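Local atomic coordinates of mandelate racemase/muconate lactonizing protein (Thermobispora bispora, PDB entry 3VC5), a protein that probably catalyses the magnesium-dependent dehydration of D-glucarate to 5-dehydro-4-deoxy-D-glucarate, as a member of the enolase superfamily. Residues 106-111 with 121-126. Numbering follows the deposited sequence.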
loop_
_atom_site.group_PDB
_atom_site.type_symbol
_atom_site.label_atom_id
_atom_site.label_comp_id
_atom_site.label_asym_id
_atom_site.label_seq_id
_atom_site.Cartn_x
_atom_site.Cartn_y
_atom_site.Cartn_z
ATOM N N VAL A 106 -20.075 -13.137 0.852
ATOM C CA VAL A 106 -20.429 -12.535 2.128
ATOM C C VAL A 106 -21.698 -11.732 1.950
ATOM O O VAL A 106 -22.552 -11.722 2.825
ATOM C CB VAL A 106 -19.284 -11.624 2.640
ATOM C CG1 VAL A 106 -19.742 -10.699 3.767
ATOM C CG2 VAL A 106 -18.100 -12.481 3.094
ATOM N N GLY A 107 -21.813 -11.070 0.802
ATOM C CA GLY A 107 -23.061 -10.427 0.425
ATOM C C GLY A 107 -23.384 -9.434 1.510
ATOM O O GLY A 107 -22.571 -8.548 1.822
ATOM N N ALA A 108 -24.568 -9.601 2.103
ATOM C CA ALA A 108 -25.082 -8.676 3.099
ATOM C C ALA A 108 -24.723 -9.044 4.546
ATOM O O ALA A 108 -25.030 -8.312 5.516
ATOM C CB ALA A 108 -26.588 -8.594 2.944
ATOM N N ASN A 109 -24.094 -10.191 4.706
ATOM C CA ASN A 109 -23.803 -10.686 6.035
ATOM C C ASN A 109 -22.777 -9.741 6.691
ATOM O O ASN A 109 -21.829 -9.281 6.024
ATOM C CB ASN A 109 -23.226 -12.091 5.904
ATOM C CG ASN A 109 -24.278 -13.130 5.608
ATOM O OD1 ASN A 109 -25.045 -13.512 6.487
ATOM N ND2 ASN A 109 -24.305 -13.616 4.365
ATOM N N ILE A 110 -23.006 -9.373 7.946
ATOM C CA ILE A 110 -21.953 -8.788 8.780
ATOM C C ILE A 110 -21.768 -9.700 10.004
ATOM O O ILE A 110 -22.707 -9.922 10.774
ATOM C CB ILE A 110 -22.284 -7.376 9.264
ATOM C CG1 ILE A 110 -22.249 -6.387 8.099
ATOM C CG2 ILE A 110 -21.268 -6.939 10.344
ATOM C CD1 ILE A 110 -22.771 -4.947 8.470
ATOM N N VAL A 111 -20.563 -10.243 10.174
ATOM C CA VAL A 111 -20.319 -11.218 11.230
ATOM C C VAL A 111 -19.825 -10.441 12.440
ATOM O O VAL A 111 -18.833 -9.689 12.353
ATOM C CB VAL A 111 -19.263 -12.270 10.795
ATOM C CG1 VAL A 111 -18.859 -13.175 11.974
ATOM C CG2 VAL A 111 -19.756 -13.092 9.601
ATOM N N SER A 121 -17.826 -4.492 14.164
ATOM C CA SER A 121 -17.983 -5.250 12.932
ATOM C C SER A 121 -18.462 -4.322 11.830
ATOM O O SER A 121 -19.129 -3.303 12.094
ATOM C CB SER A 121 -19.034 -6.351 13.143
ATOM O OG SER A 121 -18.673 -7.192 14.226
ATOM N N SER A 122 -18.173 -4.694 10.586
ATOM C CA SER A 122 -18.633 -3.920 9.451
ATOM C C SER A 122 -18.598 -4.821 8.234
ATOM O O SER A 122 -18.045 -5.933 8.277
ATOM C CB SER A 122 -17.730 -2.713 9.197
ATOM O OG SER A 122 -16.388 -3.114 8.974
ATOM N N ARG A 123 -19.143 -4.329 7.134
ATOM C CA ARG A 123 -19.101 -5.098 5.894
ATOM C C ARG A 123 -17.679 -5.339 5.421
ATOM O O ARG A 123 -17.320 -6.488 5.109
ATOM C CB ARG A 123 -19.883 -4.410 4.777
ATOM C CG ARG A 123 -19.846 -5.194 3.461
ATOM C CD ARG A 123 -20.843 -6.351 3.456
ATOM N NE ARG A 123 -22.165 -5.955 2.956
ATOM C CZ ARG A 123 -23.301 -6.106 3.631
ATOM N NH1 ARG A 123 -23.280 -6.652 4.837
ATOM N NH2 ARG A 123 -24.461 -5.720 3.101
ATOM N N VAL A 124 -16.863 -4.289 5.359
ATOM C CA VAL A 124 -15.498 -4.457 4.859
ATOM C C VAL A 124 -14.713 -5.349 5.806
ATOM O O VAL A 124 -13.979 -6.201 5.359
ATOM C CB VAL A 124 -14.767 -3.106 4.600
ATOM C CG1 VAL A 124 -13.287 -3.311 4.327
ATOM C CG2 VAL A 124 -15.478 -2.345 3.474
ATOM N N LYS A 125 -14.832 -5.142 7.120
ATOM C CA LYS A 125 -14.051 -5.977 8.014
ATOM C C LYS A 125 -14.470 -7.442 7.883
ATOM O O LYS A 125 -13.629 -8.358 8.011
ATOM C CB LYS A 125 -14.203 -5.478 9.472
ATOM C CG LYS A 125 -13.193 -6.057 10.459
ATOM C CD LYS A 125 -13.403 -5.424 11.833
ATOM C CE LYS A 125 -12.790 -6.159 12.951
ATOM N NZ LYS A 125 -13.620 -6.084 14.203
ATOM N N THR A 126 -15.762 -7.694 7.660
ATOM C CA THR A 126 -16.241 -9.075 7.507
ATOM C C THR A 126 -15.621 -9.706 6.259
ATOM O O THR A 126 -15.063 -10.831 6.304
ATOM C CB THR A 126 -17.773 -9.112 7.415
ATOM O OG1 THR A 126 -18.300 -8.646 8.662
ATOM C CG2 THR A 126 -18.271 -10.548 7.164
HETATM O O HOH W 1 -16.918 -7.509 11.000
#
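T126 OG1 accepts from V111 N at 3.2 Å, and the bond is fairly straight (157°). The same hydroxyl gives its own proton to S122 O, 2.8 Å away, while T126 N meets that carbonyl from the opposite face, so S122 O serves two donors from the residue one helical turn later. Water 1 completes the arrangement: it donates to T126 OG1 and to V111 O and accepts from S122 N. S122 is the N-cap, its OG receiving the amide of K125. With CG2 anti to the backbone N (chi1 -64° for OG1), T126 turns its methyl to V106 CG1 (3.7 Å) and V111 CG2. R123, bent at chi2 and chi3, lays one guanidinium face over the G107-A108 peptide. Its bonds from NH1 to the carbonyls of A108 and N109 are weak, and the position of NH1 is less certain. I110 crosses the R123 side chain at about a right angle. Cutting R123 back to an alanine is likely to uncover the G107-A108 peptide and leave the A108 and N109 carbonyls without their weak charged donor. The type II' turn from V106 to N109 is tied by N109 N and ND2, which reach V106 O from opposite faces. In the N-terminal domain, the contact joins the loop leaving helix 95-106 to the start of helix 123-146; V106 also packs on V127 and V130 of the latter, and V106 and V111 rest on Q79 of helix 74-85.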